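Local coordinates for protein crustacyanin-C1 subunit (Homarus gammarus, PDB 1OBU) that binds the carotenoid astaxanthin, giving the lobster carapace its blue colour, as a lipocalin subunit of the crustacyanin complexes, at residues F6-K11 against H129-F134. Residues are numbered along the deposited sequence; the frame is centred on the assembly and turned at random.
Sequences FVVPGK and HSDFSF
Val-8 and His-129 form an antiparallel hydrogen-bonded pair: Val-8 N reaches His-129 O at 2.8 Å with an N-H...O angle of 172°, and the return bond from His-129 N to Val-8 O is equally short. The imidazole adds a side-chain bond to the backbone just beyond strand 7-9. With CG between the backbone N and carbonyl carbon (chi1 61°), the ring comes alongside the chain at Val-8 to Lys-11, and His-129 ND1 donates to Gly-10 O at 2.7 Å. That oxygen lies close to the ring plane, although the donor sits above the carbonyl plane of Gly-10. Val-8 CB covers one ring face, 3.9 Å from the centroid, a CH-pi contact; Lys-11 O lies over the other, offset toward the rim. Replacing His-129 by a leucine would probably leave Gly-10 O without its imidazole donor and the turn after Pro-9 less firmly fixed.

At the start of segment 6-11, Ser-130 OG gives a very short bond (2.5 Å) to Phe-6 O and also pairs with Tyr-124. Phe-6 CD1 lies 4.1 Å from Phe-132 CE1, the ring planes at 40°. Further out, Asp-131 forms a salt bridge with Arg-163, while His-129 packs on the Cys-12 to Cys-121 disulfide. Hydrogen bonds thus join 6-11 to strand 128-137, and the disulfide fixes the following residue to neighbouring strand 115-123: polar and covalent links together hold the N-terminal segment on the lipocalin barrel.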
loop_
_atom_site.group_PDB
_atom_site.type_symbol
_atom_site.label_atom_id
_atom_site.label_comp_id
_atom_site.label_asym_id
_atom_site.label_seq_id
_atom_site.Cartn_x
_atom_site.Cartn_y
_atom_site.Cartn_z
ATOM N N PHE A 6 -5.696 7.670 -13.823
ATOM C CA PHE A 6 -4.496 7.103 -13.159
ATOM C C PHE A 6 -4.356 5.527 -13.283
ATOM O O PHE A 6 -3.515 4.887 -12.594
ATOM C CB PHE A 6 -4.420 7.609 -11.723
ATOM C CG PHE A 6 -5.605 7.259 -10.920
ATOM C CD1 PHE A 6 -5.786 5.980 -10.457
ATOM C CD2 PHE A 6 -6.594 8.187 -10.691
ATOM C CE1 PHE A 6 -6.939 5.626 -9.675
ATOM C CE2 PHE A 6 -7.711 7.807 -9.947
ATOM C CZ PHE A 6 -7.873 6.519 -9.496
ATOM N N VAL A 7 -5.201 4.864 -14.071
ATOM C CA VAL A 7 -5.062 3.432 -14.342
ATOM C C VAL A 7 -4.641 3.382 -15.827
ATOM O O VAL A 7 -5.416 3.812 -16.671
ATOM C CB VAL A 7 -6.366 2.822 -14.107
ATOM C CG1 VAL A 7 -6.405 1.409 -14.499
ATOM C CG2 VAL A 7 -6.809 2.946 -12.597
ATOM N N VAL A 8 -3.438 2.931 -16.105
ATOM C CA VAL A 8 -2.910 2.992 -17.372
ATOM C C VAL A 8 -2.468 1.648 -17.892
ATOM O O VAL A 8 -1.785 0.909 -17.188
ATOM C CB VAL A 8 -1.589 3.872 -17.288
ATOM C CG1 VAL A 8 -0.975 4.233 -18.735
ATOM C CG2 VAL A 8 -1.782 5.073 -16.409
ATOM N N PRO A 9 -2.723 1.359 -19.174
ATOM C CA PRO A 9 -2.333 0.074 -19.751
ATOM C C PRO A 9 -0.895 -0.187 -19.704
ATOM O O PRO A 9 -0.113 0.744 -19.805
ATOM C CB PRO A 9 -2.891 0.175 -21.235
ATOM C CG PRO A 9 -3.876 1.298 -21.262
ATOM C CD PRO A 9 -3.558 2.138 -20.124
ATOM N N GLY A 10 -0.485 -1.431 -19.490
ATOM C CA GLY A 10 0.947 -1.678 -19.404
ATOM C C GLY A 10 1.522 -1.782 -18.004
ATOM O O GLY A 10 0.824 -1.594 -17.005
ATOM N N LYS A 11 2.818 -1.995 -17.950
ATOM C CA LYS A 11 3.515 -2.342 -16.735
ATOM C C LYS A 11 4.176 -1.038 -16.238
ATOM O O LYS A 11 4.460 -0.095 -17.008
ATOM C CB LYS A 11 4.607 -3.466 -16.944
ATOM C CG LYS A 11 4.134 -4.932 -16.791
ATOM C CD LYS A 11 5.070 -5.971 -17.510
ATOM C CE LYS A 11 4.353 -6.828 -18.733
ATOM N NZ LYS A 11 5.185 -7.681 -19.697
ATOM N N HIS A 129 -1.331 -0.508 -14.801
ATOM C CA HIS A 129 -0.628 -0.000 -13.603
ATOM C C HIS A 129 -1.327 1.211 -13.149
ATOM O O HIS A 129 -2.091 1.831 -13.902
ATOM C CB HIS A 129 0.849 0.252 -13.814
ATOM C CG HIS A 129 1.202 1.264 -14.861
ATOM N ND1 HIS A 129 1.146 0.996 -16.223
ATOM C CD2 HIS A 129 1.735 2.516 -14.746
ATOM C CE1 HIS A 129 1.444 2.101 -16.881
ATOM N NE2 HIS A 129 1.865 3.010 -16.021
ATOM N N SER A 130 -1.084 1.607 -11.917
ATOM C CA SER A 130 -1.424 2.966 -11.513
ATOM C C SER A 130 -0.197 3.680 -11.015
ATOM O O SER A 130 0.664 3.089 -10.322
ATOM C CB SER A 130 -2.450 3.037 -10.426
ATOM O OG SER A 130 -3.681 2.975 -11.007
ATOM N N ASP A 131 0.018 4.850 -11.539
ATOM C CA ASP A 131 1.110 5.694 -11.031
ATOM C C ASP A 131 0.717 7.008 -10.512
ATOM O O ASP A 131 -0.312 7.511 -10.838
ATOM C CB ASP A 131 2.230 5.783 -11.990
ATOM C CG ASP A 131 1.849 6.417 -13.313
ATOM O OD1 ASP A 131 0.809 7.025 -13.482
ATOM O OD2 ASP A 131 2.667 6.230 -14.198
ATOM N N PHE A 132 1.524 7.508 -9.593
ATOM C CA PHE A 132 1.282 8.720 -8.827
ATOM C C PHE A 132 2.579 9.550 -8.816
ATOM O O PHE A 132 3.671 9.050 -8.462
ATOM C CB PHE A 132 0.816 8.345 -7.416
ATOM C CG PHE A 132 -0.411 7.415 -7.417
ATOM C CD1 PHE A 132 -1.624 7.913 -7.703
ATOM C CD2 PHE A 132 -0.268 6.067 -7.297
ATOM C CE1 PHE A 132 -2.715 7.068 -7.908
ATOM C CE2 PHE A 132 -1.387 5.239 -7.368
ATOM C CZ PHE A 132 -2.586 5.733 -7.663
ATOM N N SER A 133 2.464 10.819 -9.283
ATOM C CA SER A 133 3.662 11.668 -9.366
ATOM C C SER A 133 3.464 12.984 -8.609
ATOM O O SER A 133 2.342 13.506 -8.506
ATOM C CB SER A 133 3.913 11.973 -10.842
ATOM O OG SER A 133 4.347 10.816 -11.581
ATOM N N PHE A 134 4.567 13.506 -8.087
ATOM C CA PHE A 134 4.549 14.722 -7.372
ATOM C C PHE A 134 5.703 15.626 -7.806
ATOM O O PHE A 134 6.829 15.156 -8.039
ATOM C CB PHE A 134 4.667 14.413 -5.855
ATOM C CG PHE A 134 3.760 13.350 -5.359
ATOM C CD1 PHE A 134 4.048 12.057 -5.557
ATOM C CD2 PHE A 134 2.573 13.661 -4.670
ATOM C CE1 PHE A 134 3.175 11.050 -5.121
ATOM C CE2 PHE A 134 1.735 12.573 -4.199
ATOM C CZ PHE A 134 2.031 11.342 -4.462
#